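Local structure of conserved lipoprotein, putative (Clostridium novyi, 4L1N) at residues A[51-62]-A[103-112]. The protein is of unknown function, a putative lipoprotein whose DUF4652 domain belongs to a clan of beta-propeller-related families. Sequence-based numbering, arbitrary orientation.
Sequences MFLKKELGKNSK and EQSKWELDLD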
HETATM    1  N   MSE A  51      -3.163  10.216  -6.479  1.00 60.84           N
HETATM    2  CA  MSE A  51      -2.144  10.139  -5.432  1.00 58.53           C
HETATM    3  C   MSE A  51      -0.831   9.624  -5.940  1.00 64.96           C
HETATM    4  O   MSE A  51       0.218   9.946  -5.367  1.00 67.07           O
HETATM    5  CB  MSE A  51      -2.599   9.212  -4.325  1.00 57.93           C
HETATM    6  CG  MSE A  51      -3.441   9.882  -3.274  1.00 63.18           C
HETATM    7 SE   MSE A  51      -3.507   8.679  -1.773  0.75 66.76          SE
HETATM    8  CE  MSE A  51      -1.974   9.349  -0.765  1.00 63.68           C
ATOM      9  N   PHE A  52      -0.897   8.770  -6.975  1.00 59.33           N
ATOM     10  CA  PHE A  52       0.241   8.084  -7.567  1.00 57.82           C
ATOM     11  C   PHE A  52       0.471   8.476  -9.013  1.00 60.19           C
ATOM     12  O   PHE A  52      -0.468   8.767  -9.755  1.00 60.26           O
ATOM     13  CB  PHE A  52       0.031   6.566  -7.469  1.00 58.44           C
ATOM     14  CG  PHE A  52       0.109   6.027  -6.061  1.00 57.51           C
ATOM     15  CD1 PHE A  52      -1.016   5.995  -5.247  1.00 58.36           C
ATOM     16  CD2 PHE A  52       1.310   5.550  -5.547  1.00 59.03           C
ATOM     17  CE1 PHE A  52      -0.942   5.496  -3.952  1.00 57.44           C
ATOM     18  CE2 PHE A  52       1.383   5.054  -4.249  1.00 59.21           C
ATOM     19  CZ  PHE A  52       0.253   5.006  -3.473  1.00 55.98           C
ATOM     20  N   LEU A  53       1.744   8.479  -9.401  1.00 55.97           N
ATOM     21  CA  LEU A  53       2.218   8.805 -10.736  1.00 56.07           C
ATOM     22  C   LEU A  53       2.680   7.521 -11.408  1.00 60.40           C
ATOM     23  O   LEU A  53       3.443   6.762 -10.801  1.00 60.67           O
ATOM     24  CB  LEU A  53       3.361   9.831 -10.663  1.00 56.25           C
ATOM     25  CG  LEU A  53       3.116  11.139  -9.908  1.00 58.48           C
ATOM     26  CD1 LEU A  53       4.419  11.898  -9.717  1.00 58.30           C
ATOM     27  CD2 LEU A  53       2.103  12.016 -10.621  1.00 60.89           C
ATOM     28  N   LYS A  54       2.181   7.236 -12.623  1.00 55.10           N
ATOM     29  CA  LYS A  54       2.602   6.032 -13.327  1.00 54.18           C
ATOM     30  C   LYS A  54       3.900   6.356 -14.085  1.00 61.94           C
ATOM     31  O   LYS A  54       3.917   7.279 -14.906  1.00 64.82           O
ATOM     32  CB  LYS A  54       1.490   5.516 -14.262  1.00 54.86           C
ATOM     33  CG  LYS A  54       1.861   4.211 -14.935  1.00 54.51           C
ATOM     34  CD  LYS A  54       0.953   3.822 -16.071  1.00 57.87           C
ATOM     35  CE  LYS A  54       1.496   2.569 -16.722  1.00 72.10           C
ATOM     36  NZ  LYS A  54       0.882   2.284 -18.052  1.00 90.83           N
ATOM     37  N   LYS A  55       4.990   5.632 -13.785  1.00 57.68           N
ATOM     38  CA  LYS A  55       6.272   5.830 -14.459  1.00 58.95           C
ATOM     39  C   LYS A  55       6.689   4.525 -15.114  1.00 62.42           C
ATOM     40  O   LYS A  55       6.984   3.559 -14.419  1.00 60.12           O
ATOM     41  CB  LYS A  55       7.349   6.335 -13.485  1.00 61.40           C
ATOM     42  CG  LYS A  55       7.068   7.705 -12.897  1.00 70.48           C
ATOM     43  CD  LYS A  55       8.053   8.047 -11.797  1.00 71.59           C
ATOM     44  CE  LYS A  55       7.787   9.391 -11.166  1.00 68.91           C
ATOM     45  NZ  LYS A  55       8.069  10.508 -12.096  1.00 72.89           N
ATOM     46  N   GLU A  56       6.681   4.480 -16.456  1.00 61.48           N
ATOM     47  CA  GLU A  56       7.042   3.275 -17.206  1.00 62.75           C
ATOM     48  C   GLU A  56       8.501   2.914 -16.958  1.00 70.68           C
ATOM     49  O   GLU A  56       9.314   3.799 -16.679  1.00 71.96           O
ATOM     50  CB  GLU A  56       6.756   3.455 -18.690  1.00 65.82           C
ATOM     51  CG  GLU A  56       5.289   3.282 -19.018  1.00 71.50           C
ATOM     52  CD  GLU A  56       4.841   3.734 -20.392  1.00 93.86           C
ATOM     53  OE1 GLU A  56       5.707   4.026 -21.250  1.00 71.37           O
ATOM     54  OE2 GLU A  56       3.609   3.804 -20.608  1.00 99.22           O
ATOM     55  N   LEU A  57       8.819   1.619 -16.983  1.00 68.54           N
ATOM     56  CA  LEU A  57      10.176   1.154 -16.719  1.00 70.53           C
ATOM     57  C   LEU A  57      10.713   0.327 -17.860  1.00 82.19           C
ATOM     58  O   LEU A  57       9.943  -0.358 -18.541  1.00 83.11           O
ATOM     59  CB  LEU A  57      10.212   0.317 -15.430  1.00 68.55           C
ATOM     60  CG  LEU A  57       9.964   1.033 -14.123  1.00 69.20           C
ATOM     61  CD1 LEU A  57       9.548   0.057 -13.077  1.00 67.54           C
ATOM     62  CD2 LEU A  57      11.189   1.755 -13.661  1.00 70.28           C
ATOM     63  N   GLY A  58      12.034   0.360 -18.034  1.00 83.97           N
ATOM     64  CA  GLY A  58      12.715  -0.420 -19.058  1.00 89.18           C
ATOM     65  C   GLY A  58      12.546  -1.907 -18.827  1.00 99.28           C
ATOM     66  O   GLY A  58      12.346  -2.332 -17.686  1.00 97.84           O
ATOM     67  N   LYS A  59      12.591  -2.711 -19.905  1.00102.53           N
ATOM     68  CA  LYS A  59      12.411  -4.167 -19.807  1.00104.90           C
ATOM     69  C   LYS A  59      13.556  -4.825 -18.999  1.00111.48           C
ATOM     70  O   LYS A  59      13.320  -5.837 -18.331  1.00110.70           O
ATOM     71  CB  LYS A  59      12.274  -4.802 -21.205  1.00111.55           C
ATOM     72  CG  LYS A  59      10.951  -5.559 -21.406  1.00131.10           C
ATOM     73  CD  LYS A  59      10.745  -5.995 -22.873  1.00146.40           C
ATOM     74  CE  LYS A  59       9.620  -6.995 -23.070  1.00156.37           C
ATOM     75  NZ  LYS A  59       8.276  -6.415 -22.795  1.00160.57           N
ATOM     76  N   ASN A  60      14.769  -4.213 -19.022  1.00110.42           N
ATOM     77  CA  ASN A  60      15.951  -4.680 -18.291  1.00111.79           C
ATOM     78  C   ASN A  60      15.811  -4.451 -16.771  1.00112.73           C
ATOM     79  O   ASN A  60      16.327  -5.254 -15.987  1.00113.80           O
ATOM     80  CB  ASN A  60      17.209  -3.997 -18.815  1.00115.89           C
ATOM     81  N   SER A  61      15.092  -3.373 -16.362  1.00104.47           N
ATOM     82  CA  SER A  61      14.859  -2.999 -14.963  1.00100.01           C
ATOM     83  C   SER A  61      14.149  -4.106 -14.182  1.00100.74           C
ATOM     84  O   SER A  61      13.333  -4.832 -14.752  1.00101.05           O
ATOM     85  CB  SER A  61      14.042  -1.714 -14.881  1.00100.05           C
ATOM     86  OG  SER A  61      12.657  -1.958 -15.064  1.00104.60           O
ATOM     87  N   LYS A  62      14.463  -4.206 -12.871  1.00 93.83           N
ATOM     88  CA  LYS A  62      13.959  -5.179 -11.896  1.00 91.02           C
ATOM     89  C   LYS A  62      14.215  -4.671 -10.464  1.00 91.19           C
ATOM     90  O   LYS A  62      15.273  -4.087 -10.235  1.00 92.01           O
ATOM     91  CB  LYS A  62      14.646  -6.547 -12.097  1.00 95.77           C
ATOM     92  CG  LYS A  62      13.859  -7.497 -12.985  1.00109.73           C
ATOM     93  CD  LYS A  62      14.748  -8.524 -13.661  1.00121.91           C
ATOM     94  CE  LYS A  62      14.045  -9.181 -14.827  1.00132.16           C
ATOM     95  NZ  LYS A  62      15.006  -9.839 -15.755  1.00142.74           N
ATOM     96  N   GLU A 103       1.908  -9.259 -21.237  1.00 96.54           N
ATOM     97  CA  GLU A 103       2.609  -8.344 -22.150  1.00 97.32           C
ATOM     98  C   GLU A 103       4.101  -8.166 -21.817  1.00101.87           C
ATOM     99  O   GLU A 103       4.837  -7.585 -22.618  1.00102.66           O
ATOM    100  CB  GLU A 103       1.929  -6.956 -22.130  1.00 96.56           C
ATOM    101  CG  GLU A 103       0.451  -6.954 -22.498  1.00110.40           C
ATOM    102  CD  GLU A 103       0.082  -6.233 -23.783  1.00139.77           C
ATOM    103  OE1 GLU A 103       0.441  -5.042 -23.924  1.00140.27           O
ATOM    104  OE2 GLU A 103      -0.612  -6.845 -24.628  1.00135.47           O
ATOM    105  N   GLN A 104       4.537  -8.634 -20.633  1.00 98.49           N
ATOM    106  CA  GLN A 104       5.899  -8.512 -20.091  1.00 98.62           C
ATOM    107  C   GLN A 104       6.279  -7.016 -19.852  1.00100.55           C
ATOM    108  O   GLN A 104       7.465  -6.670 -19.848  1.00101.71           O
ATOM    109  CB  GLN A 104       6.947  -9.261 -20.950  1.00103.77           C
ATOM    110  CG  GLN A 104       7.277 -10.662 -20.417  1.00127.15           C
ATOM    111  CD  GLN A 104       8.001 -10.633 -19.080  1.00150.42           C
ATOM    112  OE1 GLN A 104       9.223 -10.451 -19.016  1.00148.90           O
ATOM    113  NE2 GLN A 104       7.266 -10.814 -17.980  1.00136.65           N
ATOM    114  N   SER A 105       5.256  -6.151 -19.601  1.00 92.90           N
ATOM    115  CA  SER A 105       5.410  -4.714 -19.335  1.00 89.28           C
ATOM    116  C   SER A 105       5.713  -4.497 -17.877  1.00 88.01           C
ATOM    117  O   SER A 105       5.275  -5.285 -17.048  1.00 87.40           O
ATOM    118  CB  SER A 105       4.142  -3.944 -19.701  1.00 91.93           C
ATOM    119  OG  SER A 105       3.669  -4.240 -21.003  1.00106.67           O
ATOM    120  N   LYS A 106       6.441  -3.420 -17.557  1.00 80.59           N
ATOM    121  CA  LYS A 106       6.817  -3.034 -16.198  1.00 75.91           C
ATOM    122  C   LYS A 106       6.637  -1.540 -16.012  1.00 76.29           C
ATOM    123  O   LYS A 106       7.035  -0.760 -16.867  1.00 77.99           O
ATOM    124  CB  LYS A 106       8.288  -3.409 -15.894  1.00 78.98           C
ATOM    125  CG  LYS A 106       8.638  -4.889 -15.985  1.00 94.14           C
ATOM    126  CD  LYS A 106      10.126  -5.101 -16.244  1.00105.84           C
ATOM    127  CE  LYS A 106      10.423  -6.531 -16.617  1.00119.41           C
ATOM    128  NZ  LYS A 106      11.823  -6.904 -16.296  1.00132.48           N
ATOM    129  N   TRP A 107       6.068  -1.138 -14.890  1.00 69.75           N
ATOM    130  CA  TRP A 107       5.918   0.264 -14.515  1.00 67.18           C
ATOM    131  C   TRP A 107       5.932   0.387 -12.983  1.00 67.12           C
ATOM    132  O   TRP A 107       5.990  -0.628 -12.290  1.00 65.14           O
ATOM    133  CB  TRP A 107       4.672   0.911 -15.141  1.00 65.27           C
ATOM    134  CG  TRP A 107       3.348   0.449 -14.605  1.00 64.26           C
ATOM    135  CD1 TRP A 107       2.620   1.036 -13.611  1.00 64.95           C
ATOM    136  CD2 TRP A 107       2.509  -0.564 -15.172  1.00 64.86           C
ATOM    137  NE1 TRP A 107       1.401   0.413 -13.485  1.00 63.81           N
ATOM    138  CE2 TRP A 107       1.308  -0.578 -14.430  1.00 66.88           C
ATOM    139  CE3 TRP A 107       2.665  -1.480 -16.231  1.00 68.29           C
ATOM    140  CZ2 TRP A 107       0.275  -1.479 -14.701  1.00 66.49           C
ATOM    141  CZ3 TRP A 107       1.646  -2.382 -16.487  1.00 70.36           C
ATOM    142  CH2 TRP A 107       0.480  -2.397 -15.707  1.00 69.21           C
ATOM    143  N   GLU A 108       5.976   1.629 -12.477  1.00 62.06           N
ATOM    144  CA  GLU A 108       5.985   1.923 -11.063  1.00 59.77           C
ATOM    145  C   GLU A 108       4.960   3.009 -10.749  1.00 62.98           C
ATOM    146  O   GLU A 108       4.677   3.873 -11.582  1.00 63.46           O
ATOM    147  CB  GLU A 108       7.404   2.293 -10.548  1.00 61.67           C
ATOM    148  CG  GLU A 108       7.922   3.676 -10.905  1.00 70.34           C
ATOM    149  CD  GLU A 108       9.330   4.033 -10.456  1.00 91.45           C
ATOM    150  OE1 GLU A 108      10.293   3.317 -10.819  1.00 85.21           O
ATOM    151  OE2 GLU A 108       9.481   5.116  -9.852  1.00 85.18           O
ATOM    152  N   LEU A 109       4.365   2.916  -9.553  1.00 57.36           N
ATOM    153  CA  LEU A 109       3.434   3.895  -9.021  1.00 54.59           C
ATOM    154  C   LEU A 109       4.143   4.643  -7.921  1.00 57.98           C
ATOM    155  O   LEU A 109       4.558   4.046  -6.921  1.00 55.94           O
ATOM    156  CB  LEU A 109       2.149   3.253  -8.498  1.00 52.52           C
ATOM    157  CG  LEU A 109       1.179   2.615  -9.472  1.00 56.72           C
ATOM    158  CD1 LEU A 109      -0.016   2.056  -8.698  1.00 55.42           C
ATOM    159  CD2 LEU A 109       0.689   3.595 -10.532  1.00 57.78           C
ATOM    160  N   ASP A 110       4.335   5.938  -8.128  1.00 56.39           N
ATOM    161  CA  ASP A 110       5.042   6.772  -7.174  1.00 56.70           C
ATOM    162  C   ASP A 110       4.141   7.747  -6.513  1.00 60.67           C
ATOM    163  O   ASP A 110       3.349   8.409  -7.170  1.00 62.16           O
ATOM    164  CB  ASP A 110       6.171   7.541  -7.855  1.00 60.85           C
ATOM    165  CG  ASP A 110       7.413   6.731  -8.107  1.00 78.75           C
ATOM    166  OD1 ASP A 110       7.406   5.513  -7.799  1.00 78.62           O
ATOM    167  OD2 ASP A 110       8.402   7.313  -8.597  1.00 92.12           O
ATOM    168  N   LEU A 111       4.324   7.906  -5.218  1.00 54.93           N
ATOM    169  CA  LEU A 111       3.569   8.853  -4.440  1.00 53.52           C
ATOM    170  C   LEU A 111       3.942  10.271  -4.840  1.00 61.85           C
ATOM    171  O   LEU A 111       5.112  10.649  -4.756  1.00 63.71           O
ATOM    172  CB  LEU A 111       3.891   8.588  -2.975  1.00 52.00           C
ATOM    173  CG  LEU A 111       2.810   8.827  -1.942  1.00 53.89           C
ATOM    174  CD1 LEU A 111       1.499   8.165  -2.317  1.00 51.62           C
ATOM    175  CD2 LEU A 111       3.286   8.351  -0.616  1.00 54.73           C
ATOM    176  N   ASP A 112       2.962  11.015  -5.386  1.00 60.36           N
ATOM    177  CA  ASP A 112       3.072  12.429  -5.776  1.00 61.78           C
ATOM    178  C   ASP A 112       3.082  13.224  -4.481  1.00 68.71           C
ATOM    179  O   ASP A 112       2.064  13.269  -3.783  1.00 67.81           O
ATOM    180  CB  ASP A 112       1.886  12.821  -6.682  1.00 62.96           C
ATOM    181  CG  ASP A 112       1.894  14.198  -7.329  1.00 69.48           C
ATOM    182  OD1 ASP A 112       2.815  14.995  -7.035  1.00 72.08           O
ATOM    183  OD2 ASP A 112       0.979  14.476  -8.139  1.00 71.05           O
TER
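K54 lies across the indole of W107 where two antiparallel strands, 52-56 and 105-111, pair in the middle of a large antiparallel sheet. With CG anti to the backbone N (chi1 -176°) and the chain extended beyond it, K54 brings CE over one indole face, 3.5 Å from the centroid of the five-membered ring. A long lysine suits this place: its methylenes lie over the five-membered ring, while NZ stands above the same face as a cation-pi partner and forms a salt bridge with E154. The indole N-H at NE1 of W107 is hydrogen-bonded to O of I153. On the same side of the sheet as K54 and W107, F52 offers its flat ring to L111, whose CD1 sits over it 3.8 Å from the centroid, and I135 touches both residues. The opposite side, carrying K55, E108 and D110, is more polar. Here K55 crosses D110 at about a right angle; its CD and CE lie beside OD2 of D110, while NZ stays 4.7 Å from that oxygen, too far for a salt bridge. Past the strand, 57-62 curls round extended K106, long enough for its ammonium to bond to two backbone carbonyls: NZ meets O of K59 at 2.7 Å and, nearly in line with the C=O bond, O of S61 at 3.0 Å.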